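Dicer Related Helicase (Caenorhabditis elegans, PDB 6M6Q) probably acts as an ATP-hydrolysing RNA helicase of the RIG-I-like receptor family, binding single- and double-stranded RNA in RNA interference, here seen as its helical N-terminal domain. Local coordinates at residues B[65-70]-B[117-122]; B[175-178]-B[184-187]; B[200-205]-B[297-302]. All coordinates share one frame; numbering follows the deposited sequence.

How the contacts relate
The three contacts are strung in series along the helical, strand-free N-terminal domain, each closing before the next opens. Contact 1 joins helix 63-72 to the long helix 94-127. Contact 2, its centre about 26 Å from that of contact 1, ties helix 174-179 to the start of helix 186-193. Contact 3 sets helix 196-204, the next helix in the chain, against the loop ahead of helix 301-310; its centre is about 25 Å from that of contact 2. Contacts 1 and 3, about 33 Å apart between centres, lie on opposite sides of the chain's centre. None touches another: contacts 1 and 3 join distant parts of the chain, across 46 and 91 residues, and contact 2 closes a short turn.

Contact 1 (B[65-70]-B[117-122]); sequences EEIARM and RRFSEC
M70 lies over one face of the F119 ring, and that is the heart of this contact. M70 CG sits 3.8 Å from the ring centroid, only 4° off the normal, a CH-pi contact almost exactly above the centre. The thioether continues over the same face, with SD 4.5 Å from the centroid in a Met-aromatic contact, and CE reaches the far end of the ring at F119 CZ (3.8 Å). It is the bend at chi2 (-71°) that folds M70 back so that methylene, sulfur and methyl follow the ring instead of pointing past it.

I67 CG1 lies at the edge of the same ring, near its plane and 4.2 Å from F119 CD1. Its other branch, CG2, turns to the neighbouring backbone and touches F119 O at 3.4 Å. C122 is modelled in two conformers; in one of them SG comes near I67 CD1, a doubtful touch.

This is plain helix-helix packing without a hydrogen bond across it, in a helical N-terminal domain, consistent with the CARD-type modules at the N-terminus of RIG-I-like receptors. The two helical segments approach to 8.7 Å between axes, with their directions 137° apart.

Further out, R118 CG lies toward the rim of the opposite face of F119; R118 itself packs on N180 of the second subunit. I71 also touches F119, and F59 backs I67. Each helix carries a salt bridge one turn long away from the interface: R69 NH2, with its partner in the guanidinium plane, meets E65 OE1 from above the carboxylate plane, and R117 NH1 reaches E121 OE1 at 2.9 Å, next to W34 of helix 33-42.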
loop_
_atom_site.group_PDB
_atom_site.type_symbol
_atom_site.label_atom_id
_atom_site.label_comp_id
_atom_site.label_asym_id
_atom_site.label_seq_id
_atom_site.Cartn_x
_atom_site.Cartn_y
_atom_site.Cartn_z
ATOM N N GLU B 65 -7.790 20.785 9.540
ATOM C CA GLU B 65 -7.583 22.175 9.029
ATOM C C GLU B 65 -6.201 22.287 8.362
ATOM O O GLU B 65 -6.149 22.793 7.234
ATOM C CB GLU B 65 -7.727 23.187 10.173
ATOM C CG GLU B 65 -7.543 24.643 9.756
ATOM C CD GLU B 65 -8.809 25.345 9.320
ATOM O OE1 GLU B 65 -8.846 26.593 9.398
ATOM O OE2 GLU B 65 -9.750 24.655 8.901
ATOM N N GLU B 66 -5.139 21.768 9.001
ATOM C CA GLU B 66 -3.757 21.774 8.434
ATOM C C GLU B 66 -3.778 21.092 7.054
ATOM O O GLU B 66 -3.228 21.669 6.097
ATOM C CB GLU B 66 -2.752 21.073 9.361
ATOM C CG GLU B 66 -2.269 21.918 10.528
ATOM C CD GLU B 66 -1.334 21.164 11.468
ATOM O OE1 GLU B 66 -1.130 21.627 12.629
ATOM O OE2 GLU B 66 -0.816 20.101 11.043
ATOM N N ILE B 67 -4.348 19.890 6.974
ATOM C CA ILE B 67 -4.338 19.055 5.744
ATOM C C ILE B 67 -5.074 19.810 4.638
ATOM O O ILE B 67 -4.462 20.031 3.565
ATOM C CB ILE B 67 -4.944 17.678 6.023
ATOM C CG1 ILE B 67 -3.975 16.807 6.829
ATOM C CG2 ILE B 67 -5.360 17.008 4.733
ATOM C CD1 ILE B 67 -4.647 15.796 7.719
ATOM N N ALA B 68 -6.315 20.230 4.904
ATOM C CA ALA B 68 -7.164 20.974 3.949
ATOM C C ALA B 68 -6.352 22.132 3.370
ATOM O O ALA B 68 -6.211 22.186 2.156
ATOM C CB ALA B 68 -8.436 21.454 4.606
ATOM N N ARG B 69 -5.805 22.995 4.222
ATOM C CA ARG B 69 -5.003 24.169 3.786
ATOM C C ARG B 69 -3.905 23.692 2.849
ATOM O O ARG B 69 -3.941 24.069 1.670
ATOM C CB ARG B 69 -4.403 24.898 4.983
ATOM C CG ARG B 69 -5.438 25.486 5.926
ATOM C CD ARG B 69 -6.603 26.068 5.163
ATOM N NE ARG B 69 -7.510 26.747 6.057
ATOM C CZ ARG B 69 -8.387 27.666 5.691
ATOM N NH1 ARG B 69 -8.487 28.039 4.427
ATOM N NH2 ARG B 69 -9.166 28.215 6.602
ATOM N N MET B 70 -3.019 22.829 3.330
ATOM C CA MET B 70 -1.864 22.337 2.539
ATOM C C MET B 70 -2.309 21.960 1.114
ATOM O O MET B 70 -1.499 22.090 0.215
ATOM C CB MET B 70 -1.216 21.135 3.210
ATOM C CG MET B 70 -0.354 21.524 4.397
ATOM S SD MET B 70 1.173 22.378 3.903
ATOM C CE MET B 70 2.241 21.946 5.278
ATOM N N ARG B 117 -0.049 16.494 -3.286
ATOM C CA ARG B 117 -0.272 15.019 -3.360
ATOM C C ARG B 117 -0.116 14.370 -1.984
ATOM O O ARG B 117 -0.916 13.502 -1.659
ATOM C CB ARG B 117 0.673 14.341 -4.340
ATOM C CG ARG B 117 -0.076 13.645 -5.452
ATOM C CD ARG B 117 -0.173 12.151 -5.304
ATOM N NE ARG B 117 0.358 11.577 -6.526
ATOM C CZ ARG B 117 0.114 10.362 -6.965
ATOM N NH1 ARG B 117 -0.683 9.560 -6.292
ATOM N NH2 ARG B 117 0.677 9.944 -8.086
ATOM N N ARG B 118 0.913 14.740 -1.243
ATOM C CA ARG B 118 1.203 14.162 0.083
ATOM C C ARG B 118 -0.021 14.345 1.008
ATOM O O ARG B 118 -0.465 13.344 1.639
ATOM C CB ARG B 118 2.452 14.824 0.650
ATOM C CG ARG B 118 2.740 14.483 2.095
ATOM C CD ARG B 118 4.039 15.132 2.468
ATOM N NE ARG B 118 4.166 15.318 3.893
ATOM C CZ ARG B 118 5.311 15.566 4.509
ATOM N NH1 ARG B 118 6.435 15.650 3.809
ATOM N NH2 ARG B 118 5.334 15.717 5.821
ATOM N N PHE B 119 -0.542 15.560 1.094
ATOM C CA PHE B 119 -1.604 15.920 2.056
ATOM C C PHE B 119 -2.978 15.469 1.521
ATOM O O PHE B 119 -3.858 15.162 2.344
ATOM C CB PHE B 119 -1.507 17.403 2.402
ATOM C CG PHE B 119 -0.345 17.707 3.313
ATOM C CD1 PHE B 119 -0.425 17.456 4.677
ATOM C CD2 PHE B 119 0.861 18.154 2.798
ATOM C CE1 PHE B 119 0.660 17.705 5.504
ATOM C CE2 PHE B 119 1.943 18.393 3.625
ATOM C CZ PHE B 119 1.846 18.161 4.974
ATOM N N SER B 120 -3.146 15.380 0.197
ATOM C CA SER B 120 -4.346 14.781 -0.451
ATOM C C SER B 120 -4.445 13.302 -0.048
ATOM O O SER B 120 -5.528 12.873 0.379
ATOM C CB SER B 120 -4.304 14.924 -1.946
ATOM O OG SER B 120 -4.502 16.264 -2.336
ATOM N N GLU B 121 -3.336 12.569 -0.177
ATOM C CA GLU B 121 -3.230 11.125 0.161
ATOM C C GLU B 121 -3.393 10.928 1.668
ATOM O O GLU B 121 -3.944 9.904 2.049
ATOM C CB GLU B 121 -1.910 10.546 -0.342
ATOM C CG GLU B 121 -1.838 10.450 -1.864
ATOM C CD GLU B 121 -1.832 9.050 -2.437
ATOM O OE1 GLU B 121 -1.683 8.930 -3.657
ATOM O OE2 GLU B 121 -1.943 8.085 -1.658
ATOM N N CYS B 122 -2.971 11.891 2.490
ATOM C CA CYS B 122 -3.157 11.832 3.964
ATOM C C CYS B 122 -4.647 11.939 4.299
ATOM O O CYS B 122 -5.091 11.235 5.215
ATOM C CB CYS B 122 -2.383 12.921 4.691
ATOM S SG CYS B 122 -2.692 12.922 6.476
#

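Contact 2 (B[175-178]-B[184-187]); sequences EEVT and YQKL
V177, in the middle of helix 174-179, sits across from Q185 with their CA atoms 6.6 Å apart, where the chain turns through a short loop into helix 186-193. It is a helix-loop-helix connection, with Q185 as N-cap of the second helix; D188 OD1 accepts a hydrogen bond from its backbone N.

The glutamine side chain is folded at chi2 (-65°) and sends its amide back to the first helix. NE2 gives a weak but straight bond to E176 O, 3.4 Å long with an N-H...O angle of 177°. The V177 and Q185 side chains cross at about a right angle, with V177 CB 3.4 Å from Q185 OE1.

E176 and Q185 run antiparallel past one another, carboxylate almost perpendicular to amide. The E176 chain is extended beyond CG, which carries CD to 3.6 Å from Y184 O, while OE2 takes its main partner from R189 in a salt bridge. R189 and the nearby N-terminal end of helix 186-193 would probably both favour the charged carboxylate of E176. A water bridges the two segments, donating to E176 OE1 at 3.0 Å and accepting from K186 N at 3.1 Å.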
loop_
_atom_site.group_PDB
_atom_site.type_symbol
_atom_site.label_atom_id
_atom_site.label_comp_id
_atom_site.label_asym_id
_atom_site.label_seq_id
_atom_site.Cartn_x
_atom_site.Cartn_y
_atom_site.Cartn_z
ATOM N N GLU B 175 -10.602 -13.782 1.065
ATOM C CA GLU B 175 -10.283 -13.712 2.521
ATOM C C GLU B 175 -10.161 -12.238 2.951
ATOM O O GLU B 175 -10.681 -11.886 4.036
ATOM C CB GLU B 175 -9.011 -14.522 2.821
ATOM C CG GLU B 175 -8.584 -14.518 4.293
ATOM C CD GLU B 175 -9.586 -15.059 5.319
ATOM O OE1 GLU B 175 -10.540 -15.775 4.922
ATOM O OE2 GLU B 175 -9.404 -14.764 6.529
ATOM N N GLU B 176 -9.478 -11.426 2.153
ATOM C CA GLU B 176 -9.176 -10.007 2.467
ATOM C C GLU B 176 -10.483 -9.202 2.531
ATOM O O GLU B 176 -10.625 -8.349 3.448
ATOM C CB GLU B 176 -8.219 -9.454 1.417
ATOM C CG GLU B 176 -7.406 -8.274 1.888
ATOM C CD GLU B 176 -6.157 -8.078 1.061
ATOM O OE1 GLU B 176 -6.281 -8.071 -0.188
ATOM O OE2 GLU B 176 -5.056 -7.992 1.655
ATOM N N VAL B 177 -11.400 -9.447 1.603
ATOM C CA VAL B 177 -12.654 -8.657 1.473
ATOM C C VAL B 177 -13.641 -9.115 2.552
ATOM O O VAL B 177 -14.459 -8.272 2.996
ATOM C CB VAL B 177 -13.253 -8.733 0.049
ATOM C CG1 VAL B 177 -13.852 -10.086 -0.265
ATOM C CG2 VAL B 177 -14.288 -7.646 -0.172
ATOM N N THR B 178 -13.537 -10.367 3.011
ATOM C CA THR B 178 -14.421 -10.924 4.063
ATOM C C THR B 178 -14.009 -10.343 5.422
ATOM O O THR B 178 -14.909 -9.871 6.155
ATOM C CB THR B 178 -14.421 -12.456 4.034
ATOM O OG1 THR B 178 -14.882 -12.832 2.734
ATOM C CG2 THR B 178 -15.286 -13.069 5.116
ATOM N N TYR B 184 -7.711 -2.187 2.575
ATOM C CA TYR B 184 -7.044 -2.294 1.257
ATOM C C TYR B 184 -7.485 -3.600 0.583
ATOM O O TYR B 184 -7.405 -4.666 1.221
ATOM C CB TYR B 184 -5.516 -2.195 1.406
ATOM C CG TYR B 184 -4.972 -0.795 1.273
ATOM C CD1 TYR B 184 -4.733 -0.237 0.024
ATOM C CD2 TYR B 184 -4.739 -0.004 2.390
ATOM C CE1 TYR B 184 -4.285 1.068 -0.112
ATOM C CE2 TYR B 184 -4.282 1.300 2.272
ATOM C CZ TYR B 184 -4.045 1.836 1.017
ATOM O OH TYR B 184 -3.609 3.126 0.891
ATOM N N GLN B 185 -7.901 -3.520 -0.684
ATOM C CA GLN B 185 -8.259 -4.702 -1.506
ATOM C C GLN B 185 -7.366 -4.755 -2.741
ATOM O O GLN B 185 -6.773 -3.717 -3.096
ATOM C CB GLN B 185 -9.736 -4.660 -1.898
ATOM C CG GLN B 185 -10.688 -4.608 -0.707
ATOM C CD GLN B 185 -10.629 -5.855 0.140
ATOM O OE1 GLN B 185 -10.394 -6.963 -0.348
ATOM N NE2 GLN B 185 -10.825 -5.679 1.429
ATOM N N LYS B 186 -7.285 -5.925 -3.368
ATOM C CA LYS B 186 -6.533 -6.138 -4.626
ATOM C C LYS B 186 -6.841 -4.984 -5.596
ATOM O O LYS B 186 -5.910 -4.396 -6.117
ATOM C CB LYS B 186 -6.887 -7.503 -5.217
ATOM C CG LYS B 186 -5.690 -8.393 -5.486
ATOM C CD LYS B 186 -5.981 -9.540 -6.413
ATOM C CE LYS B 186 -6.532 -10.754 -5.705
ATOM N NZ LYS B 186 -7.034 -11.759 -6.673
ATOM N N LEU B 187 -8.116 -4.656 -5.764
ATOM C CA LEU B 187 -8.612 -3.571 -6.653
ATOM C C LEU B 187 -7.813 -2.273 -6.419
ATOM O O LEU B 187 -7.375 -1.649 -7.427
ATOM C CB LEU B 187 -10.107 -3.352 -6.381
ATOM C CG LEU B 187 -10.791 -2.341 -7.288
ATOM C CD1 LEU B 187 -10.450 -2.605 -8.753
ATOM C CD2 LEU B 187 -12.299 -2.351 -7.067
HETATM O O HOH W 1 -8.758 -8.156 -1.836
#

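Contact 3 (B[200-205]-B[297-302]); sequences MKHLKS and MKNDPA
N299 ND2 is held from two directions: it hydrogen-bonds to D295 O, the carbonyl of the last residue of helix 288-295, and it rests over the face of the H202 ring. It stands 3.2 Å above the ring plane, offset toward the rim, and is equally close, 3.3 Å, to H202 ND1 and H202 CE1. The ND1 pair is no hydrogen bond, because the angle is poor; ring and amide are stacked, their planes 22° apart. The two side chains meet head-on, and N299 CG lies 3.5 Å from H202 CE1. The bond to D295 O probably fixes how the amide is turned over the ring.

The imidazole is held too. A chi1 of -77° swings the H202 ring back toward the preceding turn of its helix, where ND1 makes a weak hydrogen bond with I198 O. On the other face K201 NZ sits 3.3 Å above the plane, also toward the rim.

Next along the loop, D300 is the N-cap of helix 301-310: its OD2 accepts a weak capping bond from A302 N, while OD1 has a regular hydrogen bond with N303 ND2. The contact lies at the surface, joining the C-terminal end of helix 196-204 to the link between helices 288-295 and 301-310. H202 and L203 touch A296, M297 touches I199 as well as helix 301-310, and L203 touches L216 of helix 210-221.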
loop_
_atom_site.group_PDB
_atom_site.type_symbol
_atom_site.label_atom_id
_atom_site.label_comp_id
_atom_site.label_asym_id
_atom_site.label_seq_id
_atom_site.Cartn_x
_atom_site.Cartn_y
_atom_site.Cartn_z
ATOM N N MET B 200 -5.378 1.444 -22.667
ATOM C CA MET B 200 -6.412 1.947 -23.616
ATOM C C MET B 200 -5.923 1.712 -25.059
ATOM O O MET B 200 -6.739 1.242 -25.886
ATOM C CB MET B 200 -6.704 3.437 -23.374
ATOM C CG MET B 200 -7.783 4.047 -24.283
ATOM S SD MET B 200 -9.461 3.921 -23.615
ATOM C CE MET B 200 -9.867 2.246 -24.097
ATOM N N LYS B 201 -4.629 1.938 -25.322
ATOM C CA LYS B 201 -4.000 1.789 -26.669
ATOM C C LYS B 201 -4.078 0.321 -27.121
ATOM O O LYS B 201 -4.461 0.089 -28.290
ATOM C CB LYS B 201 -2.550 2.287 -26.638
ATOM C CG LYS B 201 -1.729 2.021 -27.899
ATOM C CD LYS B 201 -0.362 2.736 -27.932
ATOM C CE LYS B 201 0.604 2.302 -26.835
ATOM N NZ LYS B 201 1.001 0.870 -26.948
ATOM N N HIS B 202 -3.733 -0.628 -26.242
ATOM C CA HIS B 202 -3.645 -2.077 -26.570
ATOM C C HIS B 202 -5.046 -2.674 -26.712
ATOM O O HIS B 202 -5.211 -3.575 -27.568
ATOM C CB HIS B 202 -2.810 -2.838 -25.538
ATOM C CG HIS B 202 -1.339 -2.647 -25.707
ATOM N ND1 HIS B 202 -0.548 -2.103 -24.713
ATOM C CD2 HIS B 202 -0.513 -2.897 -26.748
ATOM C CE1 HIS B 202 0.704 -2.050 -25.127
ATOM N NE2 HIS B 202 0.752 -2.538 -26.363
ATOM N N LEU B 203 -6.016 -2.203 -25.921
ATOM C CA LEU B 203 -7.414 -2.705 -25.991
ATOM C C LEU B 203 -8.042 -2.222 -27.303
ATOM O O LEU B 203 -8.855 -2.965 -27.881
ATOM C CB LEU B 203 -8.225 -2.231 -24.776
ATOM C CG LEU B 203 -7.937 -2.949 -23.453
ATOM C CD1 LEU B 203 -8.652 -2.245 -22.309
ATOM C CD2 LEU B 203 -8.333 -4.435 -23.497
ATOM N N LYS B 204 -7.650 -1.032 -27.764
ATOM C CA LYS B 204 -8.133 -0.430 -29.034
ATOM C C LYS B 204 -7.619 -1.255 -30.222
ATOM O O LYS B 204 -8.265 -1.215 -31.265
ATOM C CB LYS B 204 -7.682 1.026 -29.140
ATOM C CG LYS B 204 -8.596 1.920 -29.957
ATOM C CD LYS B 204 -8.310 3.384 -29.762
ATOM C CE LYS B 204 -9.176 4.267 -30.629
ATOM N NZ LYS B 204 -8.762 5.683 -30.531
ATOM N N SER B 205 -6.508 -1.979 -30.045
ATOM C CA SER B 205 -5.831 -2.799 -31.087
ATOM C C SER B 205 -6.238 -4.268 -30.965
ATOM O O SER B 205 -5.756 -5.072 -31.774
ATOM C CB SER B 205 -4.333 -2.659 -30.999
ATOM O OG SER B 205 -3.933 -1.303 -31.164
ATOM N N MET B 297 -1.712 -5.209 -20.430
ATOM C CA MET B 297 -0.905 -4.808 -19.245
ATOM C C MET B 297 0.445 -5.557 -19.189
ATOM O O MET B 297 1.328 -5.089 -18.453
ATOM C CB MET B 297 -1.681 -5.069 -17.955
ATOM C CG MET B 297 -2.792 -4.074 -17.724
ATOM S SD MET B 297 -3.822 -4.542 -16.330
ATOM C CE MET B 297 -2.692 -4.177 -14.986
ATOM N N LYS B 298 0.631 -6.620 -19.971
ATOM C CA LYS B 298 1.854 -7.468 -19.914
ATOM C C LYS B 298 3.028 -6.809 -20.674
ATOM O O LYS B 298 4.159 -7.306 -20.521
ATOM C CB LYS B 298 1.548 -8.861 -20.460
ATOM C CG LYS B 298 1.081 -8.899 -21.906
ATOM C CD LYS B 298 1.290 -10.251 -22.569
ATOM C CE LYS B 298 0.829 -10.283 -24.012
ATOM N NZ LYS B 298 0.954 -11.639 -24.595
ATOM N N ASN B 299 2.813 -5.683 -21.364
ATOM C CA ASN B 299 3.745 -5.169 -22.416
ATOM C C ASN B 299 4.817 -4.243 -21.832
ATOM O O ASN B 299 5.894 -4.178 -22.428
ATOM C CB ASN B 299 3.017 -4.402 -23.506
ATOM C CG ASN B 299 1.803 -5.138 -23.998
ATOM O OD1 ASN B 299 1.902 -5.988 -24.876
ATOM N ND2 ASN B 299 0.666 -4.857 -23.392
ATOM N N ASP B 300 4.493 -3.461 -20.806
ATOM C CA ASP B 300 5.419 -2.433 -20.245
ATOM C C ASP B 300 5.702 -2.758 -18.777
ATOM O O ASP B 300 4.858 -3.329 -18.098
ATOM C CB ASP B 300 4.877 -1.018 -20.455
ATOM C CG ASP B 300 3.705 -0.665 -19.564
ATOM O OD1 ASP B 300 2.566 -1.066 -19.915
ATOM O OD2 ASP B 300 3.930 0.040 -18.550
ATOM N N PRO B 301 6.917 -2.441 -18.261
ATOM C CA PRO B 301 7.313 -2.844 -16.908
ATOM C C PRO B 301 6.417 -2.316 -15.766
ATOM O O PRO B 301 6.376 -2.970 -14.731
ATOM C CB PRO B 301 8.750 -2.283 -16.772
ATOM C CG PRO B 301 8.864 -1.221 -17.868
ATOM C CD PRO B 301 7.999 -1.747 -18.985
ATOM N N ALA B 302 5.764 -1.155 -15.944
ATOM C CA ALA B 302 4.883 -0.524 -14.928
ATOM C C ALA B 302 3.598 -1.351 -14.758
ATOM O O ALA B 302 3.236 -1.673 -13.601
ATOM C CB ALA B 302 4.573 0.900 -15.310
#